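Local coordinates for glycoside hydrolase family protein (PDB 6Q2F) that probably hydrolyses terminal alpha-L-rhamnose from rhamnose-bearing glycosides, acting as a bacterial alpha-L-rhamnosidase, at residues 276-281 / 309-313; 775-781 / 811-817. All coordinates share one frame; numbering follows the deposited sequence.

Interaction 1. Residues 276-281 / 309-313; sequences VFVPNV and LELSN
Leu311 reaches between Val276 and Val278, and its two methyls divide the work. Leu311 CD2 lies 4.0 Å from Val276 CG1 and Leu311 CD1 3.9 Å from Val278 CG2, and both valines meet the leucine aslant. Val276 also serves a second leucine: its other methyl, CG2, stands 3.6 Å from Leu309 CD2, with the two side chains at about a right angle. This split follows from the Val276 rotamer, whose CG1 is trans to the backbone N (chi1 173°) while CG2 sits beside that nitrogen. Farther along, the 276-281 chain turns back and Val281 presses CG2 against backbone, 3.5 Å from Ser312 C. The Phe277 ring meets carbonyls obliquely, its CE1 3.3 Å from Asn313 O and 3.5 Å from Ser312 O.

The contact sits where the chain crosses from edge strand 303-308 of a six-stranded antiparallel sheet to strand 316-325 of a four-stranded one, packing this crossing against the end of strand 268-277. Strand 316-325 neighbours Val276 and touches both leucines, while Ser312 OG bonds to Val314 O. The chemistry is therefore branched aliphatic packing plus an aromatic ring set obliquely to two carbonyl oxygens, held by shape rather than directional polar bonds.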
loop_
_atom_site.group_PDB
_atom_site.type_symbol
_atom_site.label_atom_id
_atom_site.label_comp_id
_atom_site.label_asym_id
_atom_site.label_seq_id
_atom_site.Cartn_x
_atom_site.Cartn_y
_atom_site.Cartn_z
ATOM N N VAL A 276 -32.011 -0.790 3.971
ATOM C CA VAL A 276 -31.819 0.047 5.149
ATOM C C VAL A 276 -30.766 1.104 4.844
ATOM O O VAL A 276 -29.781 0.828 4.154
ATOM C CB VAL A 276 -31.404 -0.803 6.369
ATOM C CG1 VAL A 276 -31.048 0.079 7.540
ATOM C CG2 VAL A 276 -32.527 -1.744 6.753
ATOM N N PHE A 277 -30.974 2.320 5.351
ATOM C CA PHE A 277 -29.893 3.296 5.401
ATOM C C PHE A 277 -29.946 4.072 6.707
ATOM O O PHE A 277 -30.993 4.609 7.087
ATOM C CB PHE A 277 -29.925 4.269 4.221
ATOM C CG PHE A 277 -28.778 5.240 4.227
ATOM C CD1 PHE A 277 -27.470 4.788 4.111
ATOM C CD2 PHE A 277 -29.001 6.600 4.363
ATOM C CE1 PHE A 277 -26.404 5.682 4.123
ATOM C CE2 PHE A 277 -27.946 7.499 4.380
ATOM C CZ PHE A 277 -26.645 7.042 4.256
ATOM N N VAL A 278 -28.804 4.118 7.384
ATOM C CA VAL A 278 -28.572 4.905 8.584
ATOM C C VAL A 278 -27.567 5.994 8.218
ATOM O O VAL A 278 -26.396 5.685 7.952
ATOM C CB VAL A 278 -28.051 4.033 9.733
ATOM C CG1 VAL A 278 -27.748 4.891 10.969
ATOM C CG2 VAL A 278 -29.045 2.930 10.048
ATOM N N PRO A 279 -27.974 7.262 8.160
ATOM C CA PRO A 279 -27.023 8.327 7.816
ATOM C C PRO A 279 -25.847 8.345 8.778
ATOM O O PRO A 279 -25.945 7.887 9.918
ATOM C CB PRO A 279 -27.863 9.601 7.935
ATOM C CG PRO A 279 -29.260 9.141 7.696
ATOM C CD PRO A 279 -29.353 7.758 8.277
ATOM N N ASN A 280 -24.719 8.861 8.287
ATOM C CA ASN A 280 -23.501 9.050 9.074
ATOM C C ASN A 280 -23.175 7.872 9.991
ATOM O O ASN A 280 -23.252 8.001 11.214
ATOM C CB ASN A 280 -23.613 10.327 9.913
ATOM C CG ASN A 280 -24.270 11.468 9.156
ATOM O OD1 ASN A 280 -25.263 12.032 9.610
ATOM N ND2 ASN A 280 -23.717 11.819 7.996
ATOM N N VAL A 281 -22.839 6.709 9.422
ATOM C CA VAL A 281 -22.326 5.609 10.233
ATOM C C VAL A 281 -20.817 5.675 10.399
ATOM O O VAL A 281 -20.234 4.751 10.979
ATOM C CB VAL A 281 -22.686 4.223 9.653
ATOM C CG1 VAL A 281 -24.187 4.069 9.479
ATOM C CG2 VAL A 281 -21.970 4.005 8.338
ATOM N N LEU A 309 -27.251 -7.144 8.303
ATOM C CA LEU A 309 -27.033 -6.077 7.331
ATOM C C LEU A 309 -25.790 -5.301 7.736
ATOM O O LEU A 309 -25.815 -4.576 8.736
ATOM C CB LEU A 309 -28.236 -5.132 7.256
ATOM C CG LEU A 309 -29.593 -5.658 6.789
ATOM C CD1 LEU A 309 -30.393 -6.233 7.943
ATOM C CD2 LEU A 309 -30.374 -4.560 6.092
ATOM N N GLU A 310 -24.708 -5.440 6.968
ATOM C CA GLU A 310 -23.592 -4.518 7.131
ATOM C C GLU A 310 -24.018 -3.147 6.635
ATOM O O GLU A 310 -24.551 -3.014 5.528
ATOM C CB GLU A 310 -22.356 -4.992 6.371
ATOM C CG GLU A 310 -21.370 -5.801 7.204
ATOM C CD GLU A 310 -19.974 -5.811 6.600
ATOM O OE1 GLU A 310 -19.292 -4.762 6.644
ATOM O OE2 GLU A 310 -19.562 -6.867 6.073
ATOM N N LEU A 311 -23.802 -2.129 7.463
ATOM C CA LEU A 311 -24.213 -0.771 7.153
ATOM C C LEU A 311 -23.017 0.047 6.691
ATOM O O LEU A 311 -21.863 -0.265 7.004
ATOM C CB LEU A 311 -24.867 -0.114 8.367
ATOM C CG LEU A 311 -26.128 -0.846 8.821
ATOM C CD1 LEU A 311 -26.729 -0.183 10.058
ATOM C CD2 LEU A 311 -27.144 -0.922 7.677
ATOM N N SER A 312 -23.271 1.074 5.914
ATOM C CA SER A 312 -22.221 1.882 5.373
ATOM C C SER A 312 -22.747 3.212 4.968
ATOM O O SER A 312 -23.849 3.551 5.274
ATOM C CB SER A 312 -21.628 1.198 4.151
ATOM O OG SER A 312 -22.482 1.275 3.045
ATOM N N ASN A 313 -21.930 3.944 4.243
ATOM C CA ASN A 313 -22.268 5.242 3.730
ATOM C C ASN A 313 -23.306 5.204 2.633
ATOM O O ASN A 313 -23.762 6.207 2.209
ATOM C CB ASN A 313 -21.042 6.044 3.335
ATOM C CG ASN A 313 -20.405 5.554 2.063
ATOM O OD1 ASN A 313 -20.208 4.383 1.900
ATOM N ND2 ASN A 313 -20.095 6.452 1.173
#

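Interaction 2. Residues 775-781 / 811-817; sequences ANDGEDL and ALVVGGA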
loop_
_atom_site.group_PDB
_atom_site.type_symbol
_atom_site.label_atom_id
_atom_site.label_comp_id
_atom_site.label_asym_id
_atom_site.label_seq_id
_atom_site.Cartn_x
_atom_site.Cartn_y
_atom_site.Cartn_z
ATOM N N ALA A 775 5.647 -17.606 -20.645
ATOM C CA ALA A 775 5.797 -18.504 -21.771
ATOM C C ALA A 775 6.555 -19.738 -21.317
ATOM O O ALA A 775 7.250 -19.717 -20.298
ATOM C CB ALA A 775 6.525 -17.831 -22.933
ATOM N N ASN A 776 6.416 -20.819 -22.088
ATOM C CA ASN A 776 7.127 -22.052 -21.774
ATOM C C ASN A 776 8.610 -21.920 -22.103
ATOM O O ASN A 776 8.986 -21.365 -23.135
ATOM C CB ASN A 776 6.546 -23.232 -22.562
ATOM C CG ASN A 776 5.086 -23.508 -22.230
ATOM O OD1 ASN A 776 4.204 -23.291 -23.051
ATOM N ND2 ASN A 776 4.837 -24.030 -21.030
ATOM N N ASP A 777 9.459 -22.439 -21.224
ATOM C CA ASP A 777 10.866 -22.668 -21.563
ATOM C C ASP A 777 11.204 -24.015 -20.932
ATOM O O ASP A 777 11.580 -24.094 -19.750
ATOM C CB ASP A 777 11.779 -21.547 -21.075
ATOM C CG ASP A 777 13.242 -21.774 -21.461
ATOM O OD1 ASP A 777 13.491 -22.096 -22.646
ATOM O OD2 ASP A 777 14.137 -21.633 -20.594
ATOM N N GLY A 778 11.047 -25.063 -21.717
ATOM C CA GLY A 778 11.231 -26.400 -21.196
ATOM C C GLY A 778 10.166 -26.675 -20.161
ATOM O O GLY A 778 8.967 -26.679 -20.454
ATOM N N GLU A 779 10.597 -26.918 -18.931
ATOM C CA GLU A 779 9.665 -27.163 -17.843
ATOM C C GLU A 779 9.364 -25.892 -17.057
ATOM O O GLU A 779 8.558 -25.937 -16.124
ATOM C CB GLU A 779 10.213 -28.257 -16.914
ATOM C CG GLU A 779 11.145 -27.740 -15.796
ATOM C CD GLU A 779 12.602 -27.569 -16.231
ATOM O OE1 GLU A 779 13.509 -27.768 -15.383
ATOM O OE2 GLU A 779 12.840 -27.227 -17.416
ATOM N N ASP A 780 9.973 -24.767 -17.438
ATOM C CA ASP A 780 9.888 -23.502 -16.721
ATOM C C ASP A 780 8.876 -22.567 -17.374
ATOM O O ASP A 780 8.502 -22.723 -18.536
ATOM C CB ASP A 780 11.243 -22.782 -16.695
ATOM C CG ASP A 780 12.290 -23.488 -15.847
ATOM O OD1 ASP A 780 11.932 -24.306 -14.979
ATOM O OD2 ASP A 780 13.485 -23.196 -16.061
ATOM N N LEU A 781 8.476 -21.552 -16.617
ATOM C CA LEU A 781 7.717 -20.430 -17.150
ATOM C C LEU A 781 8.581 -19.189 -17.052
ATOM O O LEU A 781 9.090 -18.862 -15.969
ATOM C CB LEU A 781 6.417 -20.219 -16.383
ATOM C CG LEU A 781 5.471 -21.389 -16.565
ATOM C CD1 LEU A 781 4.425 -21.416 -15.474
ATOM C CD2 LEU A 781 4.831 -21.278 -17.927
ATOM N N ALA A 811 -3.045 -24.075 -21.488
ATOM C CA ALA A 811 -2.120 -24.026 -22.614
ATOM C C ALA A 811 -0.671 -24.056 -22.129
ATOM O O ALA A 811 0.188 -24.701 -22.745
ATOM C CB ALA A 811 -2.385 -22.781 -23.462
ATOM N N LEU A 812 -0.380 -23.378 -21.016
ATOM C CA LEU A 812 0.978 -23.416 -20.487
ATOM C C LEU A 812 1.324 -24.810 -19.979
ATOM O O LEU A 812 2.415 -25.319 -20.255
ATOM C CB LEU A 812 1.142 -22.379 -19.379
ATOM C CG LEU A 812 1.038 -20.912 -19.806
ATOM C CD1 LEU A 812 0.929 -20.016 -18.583
ATOM C CD2 LEU A 812 2.246 -20.519 -20.645
ATOM N N VAL A 813 0.407 -25.433 -19.232
ATOM C CA VAL A 813 0.575 -26.824 -18.809
ATOM C C VAL A 813 0.859 -27.716 -20.012
ATOM O O VAL A 813 1.893 -28.392 -20.075
ATOM C CB VAL A 813 -0.663 -27.310 -18.028
ATOM C CG1 VAL A 813 -0.556 -28.794 -17.739
ATOM C CG2 VAL A 813 -0.814 -26.546 -16.720
ATOM N N VAL A 814 -0.049 -27.713 -21.001
ATOM C CA VAL A 814 0.132 -28.574 -22.176
ATOM C C VAL A 814 1.446 -28.246 -22.889
ATOM O O VAL A 814 2.093 -29.126 -23.471
ATOM C CB VAL A 814 -1.089 -28.466 -23.107
ATOM C CG1 VAL A 814 -0.832 -29.149 -24.456
ATOM C CG2 VAL A 814 -2.303 -29.138 -22.434
ATOM N N GLY A 815 1.883 -26.982 -22.820
ATOM C CA GLY A 815 3.151 -26.585 -23.411
ATOM C C GLY A 815 4.380 -26.957 -22.590
ATOM O O GLY A 815 5.500 -26.693 -23.040
ATOM N N GLY A 816 4.194 -27.524 -21.398
ATOM C CA GLY A 816 5.300 -28.081 -20.625
ATOM C C GLY A 816 5.429 -27.606 -19.186
ATOM O O GLY A 816 6.328 -28.054 -18.471
ATOM N N ALA A 817 4.552 -26.706 -18.739
ATOM C CA ALA A 817 4.695 -26.112 -17.418
ATOM C C ALA A 817 4.019 -26.958 -16.343
ATOM O O ALA A 817 3.143 -27.780 -16.611
ATOM C CB ALA A 817 4.117 -24.696 -17.388
#
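A beta hairpin packs here on the C-terminal end of a helix, at the edge of a mixed sheet with a parallel core. Strands 775-777 and 780-782 are joined by a type II' turn from Asp777 to Asp780, and the hairpin lies against the Schellman motif that ends helix 803-814 and leads into strand 818-820. Gly816, at positive phi, makes that exit; Gly815 and Gly816 both present bare backbone to the hairpin, and the Asn776 amide fits over it, CG 3.3 Å from Gly815 O. On the other side of the Asn776 amide from Gly815 O, Leu781 sends CD2 to within 3.5 Å of Ala817 CB and 3.8 Å of Leu812 CD2, an apolar patch between hairpin and helix. At the turn, Glu779 CA makes a C-H...O contact with Gly816 O at 3.5 Å. The hairpin's acids face other partners: Asp777 and Asp780 pair with Arg788, and Glu779 and Asp780 with Lys790.

Asn776 supplies the polar tie. With chi1 at -62°, CG stands beside the backbone N, and ND2 donates to Leu812 O at 2.9 Å, with an N-H...O angle of 159°. The acceptor lies close to the amide plane, and the same Leu812 O also takes the Schellman bond from Ala817 N.

From the N terminus the chain first meets interaction 1, which ties the connection between two antiparallel sheets, through residues 309-313, to the end of strand 268-277; the loop it closes holds the strands 293-297 and 303-308. Several hundred residues follow, including the strands and helices around the sodium site, before interaction 2 opens. There the edge hairpin of the mixed sheet is tied to the end of helix 803-814, closing a loop that contains strand 788-794 and most of that helix. The two loops follow in series, neither nesting nor crossing, and their centres lie 49 Å apart. Interaction 1 belongs to an all-antiparallel beta region, interaction 2 to a mixed alpha/beta one.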